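Local structure of V-type ATPase 116 kDa subunit (Meiothermus ruber, 3RRK) at residues A[151-156]-A[208-213]. The protein is probably part of a rotary proton-transporting V-type ATPase, of which this chain is the cytoplasmic N-terminal domain of subunit I. Sequence-based numbering, arbitrary orientation.
Sequences IPFLVA and LGLAEL
Pro152 O accepts a hydrogen bond from Leu213 N at 3.0 Å, the one direct backbone hydrogen bond between 151-156 and 208-213. The contact lies in a small alpha/beta lobe, where the loop after helix 198-206 runs past strand 148-155, an outermost strand of a three-stranded antiparallel sheet. The bond is nearly straight (163° at the hydrogen), but the N-H comes from above the carbonyl plane, 44° out of it. Glu212 CA adds a CH-O contact to the same oxygen at 3.3 Å. Further along, a water joins the segments by donating to Ala211 O and accepting from Leu154 N.

Side chains fill in around these links. Glu212 has CG anti to its backbone N (chi1 163°) and then runs extended. This carries its carboxylate past the proline ring, with OE2 3.8 Å from Pro152 CD. The other oxygen, OE1, forms a salt bridge with Arg202 of helix 198-206. An alanine in place of Pro152 would probably leave the Glu212 carboxylate without its apolar neighbour and open a gap toward Leu135 of helix 94-138, which the ring also touches.

Leu213 meets Leu154 through its CD2 methyl, 4.0 Å from Leu154 CG, and also packs on Phe128 and Leu135. Leu210 sends its two methyls to different partners: CD1 to Phe153 CE2, CD2 to Leu154 O. Leu205 backs both Leu210 and Phe153. A Schellman motif with Gly209 at its C-prime position ends helix 198-206, just before Leu210. On the sheet side, backbone bonds to Val191 and Ala189 hold Ile151 and Phe153. Within the strand, Ile151 O lies in the plane of the Phe153 ring, at its edge.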
ATOM      1  N   ILE A 151     -16.586   9.633  32.059  1.00 61.85           N
ATOM      2  CA  ILE A 151     -16.931   9.172  30.730  1.00 57.59           C
ATOM      3  C   ILE A 151     -17.198  10.373  29.863  1.00 57.34           C
ATOM      4  O   ILE A 151     -18.129  11.139  30.124  1.00 56.08           O
ATOM      5  CB  ILE A 151     -18.200   8.312  30.711  1.00 60.06           C
ATOM      6  CG1 ILE A 151     -18.062   7.105  31.629  1.00 62.55           C
ATOM      7  CG2 ILE A 151     -18.463   7.832  29.311  1.00 61.67           C
ATOM      8  CD1 ILE A 151     -19.341   6.295  31.744  1.00 62.93           C
ATOM      9  N   PRO A 152     -16.364  10.557  28.837  1.00 58.54           N
ATOM     10  CA  PRO A 152     -16.662  11.523  27.780  1.00 56.30           C
ATOM     11  C   PRO A 152     -17.592  10.847  26.799  1.00 55.58           C
ATOM     12  O   PRO A 152     -17.531   9.624  26.646  1.00 61.70           O
ATOM     13  CB  PRO A 152     -15.299  11.759  27.134  1.00 49.94           C
ATOM     14  CG  PRO A 152     -14.594  10.466  27.310  1.00 46.37           C
ATOM     15  CD  PRO A 152     -15.094   9.852  28.601  1.00 53.21           C
ATOM     16  N   PHE A 153     -18.458  11.618  26.158  1.00 59.65           N
ATOM     17  CA  PHE A 153     -19.361  11.062  25.157  1.00 60.10           C
ATOM     18  C   PHE A 153     -20.060  12.183  24.400  1.00 66.21           C
ATOM     19  O   PHE A 153     -20.235  13.269  24.925  1.00 68.20           O
ATOM     20  CB  PHE A 153     -20.379  10.125  25.815  1.00 60.42           C
ATOM     21  CG  PHE A 153     -21.386  10.827  26.684  1.00 66.56           C
ATOM     22  CD1 PHE A 153     -21.086  11.148  27.997  1.00 71.77           C
ATOM     23  CD2 PHE A 153     -22.639  11.156  26.188  1.00 68.03           C
ATOM     24  CE1 PHE A 153     -22.013  11.787  28.794  1.00 75.85           C
ATOM     25  CE2 PHE A 153     -23.576  11.792  26.984  1.00 73.21           C
ATOM     26  CZ  PHE A 153     -23.264  12.109  28.290  1.00 75.37           C
ATOM     27  N   LEU A 154     -20.446  11.927  23.156  1.00 74.79           N
ATOM     28  CA  LEU A 154     -21.091  12.952  22.347  1.00 69.30           C
ATOM     29  C   LEU A 154     -22.609  12.826  22.350  1.00 72.52           C
ATOM     30  O   LEU A 154     -23.169  11.731  22.428  1.00 75.12           O
ATOM     31  CB  LEU A 154     -20.575  12.916  20.912  1.00 65.61           C
ATOM     32  CG  LEU A 154     -19.108  13.219  20.630  1.00 65.24           C
ATOM     33  CD1 LEU A 154     -18.855  13.064  19.131  1.00 68.07           C
ATOM     34  CD2 LEU A 154     -18.737  14.612  21.097  1.00 61.11           C
ATOM     35  N   VAL A 155     -23.270  13.967  22.250  1.00 75.32           N
ATOM     36  CA  VAL A 155     -24.716  14.011  22.291  1.00 74.85           C
ATOM     37  C   VAL A 155     -25.111  15.121  21.339  1.00 79.39           C
ATOM     38  O   VAL A 155     -24.399  16.116  21.224  1.00 82.46           O
ATOM     39  CB  VAL A 155     -25.222  14.278  23.733  1.00 78.97           C
ATOM     40  CG1 VAL A 155     -25.073  15.747  24.099  1.00 81.74           C
ATOM     41  CG2 VAL A 155     -26.654  13.842  23.884  1.00 84.45           C
ATOM     42  N   ALA A 156     -26.220  14.945  20.634  1.00 88.40           N
ATOM     43  CA  ALA A 156     -26.572  15.857  19.547  1.00 92.51           C
ATOM     44  C   ALA A 156     -27.311  17.091  20.042  1.00 95.38           C
ATOM     45  O   ALA A 156     -26.883  18.223  19.826  1.00 91.34           O
ATOM     46  CB  ALA A 156     -27.387  15.130  18.493  1.00 88.52           C
ATOM     47  N   LEU A 208     -29.680   4.608  26.331  1.00 63.90           N
ATOM     48  CA  LEU A 208     -30.092   5.743  25.499  1.00 64.02           C
ATOM     49  C   LEU A 208     -29.416   5.730  24.122  1.00 69.49           C
ATOM     50  O   LEU A 208     -29.554   6.669  23.334  1.00 71.92           O
ATOM     51  CB  LEU A 208     -29.828   7.065  26.220  1.00 62.80           C
ATOM     52  CG  LEU A 208     -30.675   7.145  27.487  1.00 70.03           C
ATOM     53  CD1 LEU A 208     -30.525   8.476  28.199  1.00 73.46           C
ATOM     54  CD2 LEU A 208     -32.135   6.875  27.125  1.00 72.10           C
ATOM     55  N   GLY A 209     -28.694   4.651  23.839  1.00 66.25           N
ATOM     56  CA  GLY A 209     -27.992   4.509  22.579  1.00 66.85           C
ATOM     57  C   GLY A 209     -26.762   5.387  22.451  1.00 69.73           C
ATOM     58  O   GLY A 209     -26.338   5.723  21.350  1.00 78.40           O
ATOM     59  N   LEU A 210     -26.189   5.767  23.583  1.00 74.18           N
ATOM     60  CA  LEU A 210     -24.986   6.583  23.591  1.00 72.18           C
ATOM     61  C   LEU A 210     -23.805   5.738  24.060  1.00 78.39           C
ATOM     62  O   LEU A 210     -23.980   4.704  24.703  1.00 84.43           O
ATOM     63  CB  LEU A 210     -25.174   7.766  24.535  1.00 63.90           C
ATOM     64  CG  LEU A 210     -26.380   8.664  24.279  1.00 56.12           C
ATOM     65  CD1 LEU A 210     -26.616   9.586  25.470  1.00 52.23           C
ATOM     66  CD2 LEU A 210     -26.138   9.461  23.022  1.00 61.00           C
ATOM     67  N   ALA A 211     -22.596   6.175  23.747  1.00 74.12           N
ATOM     68  CA  ALA A 211     -21.420   5.411  24.128  1.00 64.33           C
ATOM     69  C   ALA A 211     -20.264   6.335  24.443  1.00 63.31           C
ATOM     70  O   ALA A 211     -20.248   7.488  24.006  1.00 66.03           O
ATOM     71  CB  ALA A 211     -21.031   4.436  23.018  1.00 48.76           C
ATOM     72  N   GLU A 212     -19.299   5.824  25.204  1.00 60.13           N
ATOM     73  CA  GLU A 212     -18.071   6.566  25.443  1.00 62.08           C
ATOM     74  C   GLU A 212     -17.398   6.932  24.122  1.00 63.05           C
ATOM     75  O   GLU A 212     -17.331   6.129  23.191  1.00 59.72           O
ATOM     76  CB  GLU A 212     -17.112   5.783  26.332  1.00 64.61           C
ATOM     77  CG  GLU A 212     -15.709   6.329  26.267  1.00 73.77           C
ATOM     78  CD  GLU A 212     -14.842   5.925  27.444  1.00 76.02           C
ATOM     79  OE1 GLU A 212     -15.288   5.087  28.266  1.00 70.74           O
ATOM     80  OE2 GLU A 212     -13.709   6.459  27.530  1.00 70.67           O
ATOM     81  N   LEU A 213     -16.929   8.167  24.036  1.00 66.18           N
ATOM     82  CA  LEU A 213     -16.188   8.611  22.872  1.00 64.82           C
ATOM     83  C   LEU A 213     -14.775   8.056  22.988  1.00 65.84           C
ATOM     84  O   LEU A 213     -14.082   8.296  23.978  1.00 68.94           O
ATOM     85  CB  LEU A 213     -16.171  10.140  22.800  1.00 67.52           C
ATOM     86  CG  LEU A 213     -15.206  10.822  21.828  1.00 66.27           C
ATOM     87  CD1 LEU A 213     -15.372  10.286  20.406  1.00 58.56           C
ATOM     88  CD2 LEU A 213     -15.392  12.338  21.871  1.00 58.92           C
TER
HETATM   89  O   HOH W   1     -19.964   9.168  22.088  1.00 54.61           O